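Local structure of type III secretion system effector HopBA1 (5T09) at residues Leu97-Gly100 with Lys101-Lys105; Gln154-Leu157 with Tyr158-Arg162. The protein is a virulence effector recognised by the Arabidopsis disease resistance protein RBA1, whose self-association it enhances, so that plant cell death is triggered. All blocks are in the same frame, centred on the assembly; numbering follows the deposited sequence.

Contact 1. Residues Leu97-Gly100 with Lys101-Lys105; sequences LSDG and KSAVK
Leu97 and Val104 meet on the buried side of a helix-to-helix joint, their side chains lying alongside each other and pointing the same way. The touching atoms are methyls: Leu97 CD1 is 3.8 Å from Val104 CG2, and CG2 lies just as close to the CA of Leu97. In Val104, chi1 of 172° places CG2 beside the backbone N and anti to the carbonyl carbon, so that it faces the preceding helix, and that methyl also sits 3.6 Å from Gly100 O. Branched aliphatic residues suit this inner side, where Phe93 touches Val104, and His131 and Ser124 of helix 117-132 meet Leu97 and Val104 respectively. Packing is tight at Ala103 too, whose CB approaches Asp99 CB to 3.4 Å; alanine suits the place because its lone methyl can lie so close while also touching Ala96 of the earlier helix. The chain turns at Gly100, the single residue separating helix 90-99 from helix 101-112. It ends the first helix with a positive phi (124°), in a backbone shape that would press a CB against the preceding carbonyl, and it serves as N-cap of the second. Its carbonyl O takes the first-turn bond from Val104 N, 3.1 Å long and fairly straight at 161°, while Ala103 N adds a weak, strongly bent one at 2.9 Å. Toward solvent the joint becomes looser. Asp99 and Ser102 are exposed, and Lys101 leads its chain away from the joint; its NZ makes a long, weak ion pair with Asp121, while Lys105, one turn later, forms a salt bridge with Asp117.

Contact 2. Residues Gln154-Leu157 with Tyr158-Arg162; sequences QKIL and YMKKR
Lys161 folds its aliphatic chain over the carbonyl of Leu157, one helical turn earlier. Its CB lies 3.4 Å from Leu157 O, and CG comes closer still, to 3.1 Å. CD remains near the same oxygen, and CE, at 4.1 Å from both Leu157 O and Leu157 CB, is where the chain passes from the carbonyl to the side chain. The cause is the first torsion: CG stands beside the backbone N, anti to the carbonyl carbon (chi1 -66°), and from there the chain runs extended back along the helix, carrying NZ beyond the last of these contacts. A lysine suits the place because its methylenes can rest on the helix while its ammonium group stays at the surface. Ile156 and Lys160 form a similar pair: Lys160 CG packs against Ile156 O, and a bend at chi2 leaves CE in only loose touch with Ile156 CG2. Beneath these side chains runs the i to i+4 ladder of helix 152-163. Lys161 N donates a hydrogen bond of 2.8 Å to Leu157 O. Lys160 N donates one to Ile156 O, almost straight at 172°; the rung from the N of Met159 (modelled as selenomethionine) to Lys155 O is weak. Tyr158, with its CB against Gln154 O, swings its ring away from the preceding turn to meet Ile146 in a loop. Gln154 OE1 accepts a hydrogen bond from Lys150 N, and Lys155 NZ donates one to Lys150 O, just before the helix. Since backbone bonds and CH groups carry the contact, the ammonium groups of exposed Lys160 and Lys161 probably stay charged and solvated, as nothing in it asks them to pair.

In the fold
Both contacts are local and helical, yet they lie far apart in this parallel-core alpha-beta fold: their centres are 33 Å apart and their nearest atoms about 17 Å, so they do not touch. Contact 1 closes before contact 2 opens, and strand 136-141, an outermost strand of the sheet, comes between them in sequence. Each sits near the periphery, about 19 and 20 Å respectively from the centre of the chain. They differ in kind: contact 1 is a partly buried turn between two helices, contact 2 a surface stretch within one. Neither includes Asp200, Pro202 or Met205, the residues of the potassium site.

Contact 1. Residues Leu97-Gly100 with Lys101-Lys105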
# COMPACT_ATOMS: atom_id res chain seq x y z
N LEU A 97 2.39 -16.20 -7.46
CA LEU A 97 3.11 -15.10 -8.09
C LEU A 97 3.95 -15.58 -9.27
O LEU A 97 4.17 -14.83 -10.22
CB LEU A 97 3.98 -14.40 -7.05
CG LEU A 97 4.27 -12.91 -7.19
CD1 LEU A 97 3.00 -12.09 -7.37
CD2 LEU A 97 5.03 -12.44 -5.97
N SER A 98 4.42 -16.83 -9.23
CA SER A 98 5.17 -17.38 -10.34
C SER A 98 4.27 -17.92 -11.44
O SER A 98 4.62 -17.86 -12.62
CB SER A 98 6.11 -18.49 -9.85
OG SER A 98 7.04 -17.99 -8.91
N ASP A 99 3.10 -18.46 -11.07
CA ASP A 99 2.19 -18.99 -12.08
C ASP A 99 1.62 -17.88 -12.96
O ASP A 99 1.27 -18.14 -14.12
CB ASP A 99 1.06 -19.77 -11.41
CG ASP A 99 1.51 -21.14 -10.93
OD1 ASP A 99 2.46 -21.69 -11.50
OD2 ASP A 99 0.90 -21.66 -9.97
N GLY A 100 1.52 -16.66 -12.44
CA GLY A 100 1.18 -15.51 -13.25
C GLY A 100 -0.05 -14.78 -12.73
O GLY A 100 -0.65 -15.15 -11.72
N LYS A 101 -0.41 -13.72 -13.46
CA LYS A 101 -1.51 -12.85 -13.05
C LYS A 101 -2.77 -13.64 -12.77
O LYS A 101 -3.49 -13.36 -11.80
CB LYS A 101 -1.77 -11.80 -14.13
CG LYS A 101 -2.86 -10.80 -13.77
CD LYS A 101 -3.27 -9.95 -14.96
CE LYS A 101 -4.10 -10.75 -15.95
NZ LYS A 101 -4.67 -9.89 -17.03
N SER A 102 -3.08 -14.63 -13.61
CA SER A 102 -4.32 -15.38 -13.45
C SER A 102 -4.32 -16.15 -12.14
O SER A 102 -5.36 -16.26 -11.47
CB SER A 102 -4.51 -16.33 -14.63
OG SER A 102 -4.43 -15.62 -15.86
N ALA A 103 -3.17 -16.68 -11.74
CA ALA A 103 -3.08 -17.42 -10.48
C ALA A 103 -3.24 -16.50 -9.28
O ALA A 103 -3.91 -16.85 -8.30
CB ALA A 103 -1.75 -18.18 -10.41
N VAL A 104 -2.62 -15.32 -9.33
CA VAL A 104 -2.71 -14.39 -8.20
C VAL A 104 -4.16 -13.97 -7.97
O VAL A 104 -4.62 -13.88 -6.83
CB VAL A 104 -1.79 -13.18 -8.44
CG1 VAL A 104 -2.01 -12.10 -7.38
CG2 VAL A 104 -0.33 -13.61 -8.45
N LYS A 105 -4.89 -13.70 -9.05
CA LYS A 105 -6.27 -13.25 -8.92
C LYS A 105 -7.11 -14.31 -8.20
O LYS A 105 -7.86 -14.00 -7.27
CB LYS A 105 -6.85 -12.94 -10.30
CG LYS A 105 -8.26 -12.36 -10.28
CD LYS A 105 -8.74 -12.09 -11.70
CE LYS A 105 -10.19 -11.62 -11.72
NZ LYS A 105 -10.72 -11.55 -13.11

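Contact 2. Residues Gln154-Leu157 with Tyr158-Arg162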
# COMPACT_ATOMS: atom_id res chain seq x y z
N GLN A 154 -21.01 0.71 15.89
CA GLN A 154 -20.37 -0.44 15.26
C GLN A 154 -19.38 0.01 14.19
O GLN A 154 -18.27 -0.52 14.10
CB GLN A 154 -21.42 -1.38 14.67
CG GLN A 154 -22.21 -2.17 15.70
CD GLN A 154 -23.31 -3.02 15.08
OE1 GLN A 154 -23.53 -2.98 13.87
NE2 GLN A 154 -24.00 -3.79 15.91
N LYS A 155 -19.77 0.98 13.36
CA LYS A 155 -18.85 1.50 12.36
C LYS A 155 -17.58 2.03 13.00
O LYS A 155 -16.48 1.84 12.47
CB LYS A 155 -19.53 2.61 11.55
CG LYS A 155 -20.06 2.18 10.19
CD LYS A 155 -21.54 1.87 10.23
CE LYS A 155 -22.13 1.80 8.83
NZ LYS A 155 -23.61 1.77 8.85
N ILE A 156 -17.70 2.69 14.15
CA ILE A 156 -16.53 3.24 14.82
C ILE A 156 -15.69 2.12 15.43
O ILE A 156 -14.47 2.05 15.23
CB ILE A 156 -16.95 4.28 15.87
CG1 ILE A 156 -17.66 5.45 15.19
CG2 ILE A 156 -15.74 4.79 16.65
CD1 ILE A 156 -18.42 6.36 16.13
N LEU A 157 -16.33 1.21 16.18
CA LEU A 157 -15.60 0.11 16.78
C LEU A 157 -14.91 -0.74 15.71
O LEU A 157 -13.76 -1.17 15.90
CB LEU A 157 -16.53 -0.76 17.62
CG LEU A 157 -17.00 -0.17 18.94
CD1 LEU A 157 -18.14 -1.00 19.51
CD2 LEU A 157 -15.85 -0.09 19.93
N TYR A 158 -15.59 -0.98 14.59
CA TYR A 158 -15.01 -1.80 13.53
C TYR A 158 -13.67 -1.23 13.07
O TYR A 158 -12.68 -1.97 12.96
CB TYR A 158 -15.98 -1.89 12.35
CG TYR A 158 -15.45 -2.68 11.17
CD1 TYR A 158 -15.67 -4.05 11.08
CD2 TYR A 158 -14.72 -2.06 10.16
CE1 TYR A 158 -15.19 -4.78 10.01
CE2 TYR A 158 -14.23 -2.78 9.09
CZ TYR A 158 -14.47 -4.14 9.02
OH TYR A 158 -13.99 -4.87 7.96
N MSE A 159 -13.61 0.07 12.82
CA MSE A 159 -12.38 0.68 12.33
C MSE A 159 -11.30 0.67 13.42
O MSE A 159 -10.14 0.41 13.13
CB MSE A 159 -12.65 2.12 11.86
CG MSE A 159 -11.52 2.73 11.03
SE MSE A 159 -11.01 1.68 9.45
CE MSE A 159 -12.78 1.38 8.67
N LYS A 160 -11.70 0.96 14.66
CA LYS A 160 -10.75 0.88 15.77
C LYS A 160 -10.17 -0.52 15.89
O LYS A 160 -8.97 -0.69 16.12
CB LYS A 160 -11.42 1.29 17.08
CG LYS A 160 -12.03 2.68 17.09
CD LYS A 160 -10.98 3.75 17.30
CE LYS A 160 -11.63 5.10 17.52
NZ LYS A 160 -10.63 6.17 17.73
N LYS A 161 -11.02 -1.55 15.76
CA LYS A 161 -10.53 -2.92 15.84
C LYS A 161 -9.60 -3.24 14.68
O LYS A 161 -8.55 -3.86 14.87
CB LYS A 161 -11.71 -3.89 15.87
CG LYS A 161 -12.57 -3.79 17.13
CD LYS A 161 -13.86 -4.59 17.00
CE LYS A 161 -14.74 -4.43 18.23
NZ LYS A 161 -16.08 -5.06 18.06
N ARG A 162 -9.96 -2.80 13.47
CA ARG A 162 -9.08 -3.01 12.32
C ARG A 162 -7.72 -2.37 12.54
O ARG A 162 -6.68 -2.97 12.23
CB ARG A 162 -9.73 -2.44 11.06
CG ARG A 162 -10.96 -3.20 10.58
CD ARG A 162 -10.58 -4.49 9.88
NE ARG A 162 -9.65 -4.27 8.77
CZ ARG A 162 -8.91 -5.22 8.22
NH1 ARG A 162 -8.97 -6.47 8.67
NH2 ARG A 162 -8.09 -4.93 7.22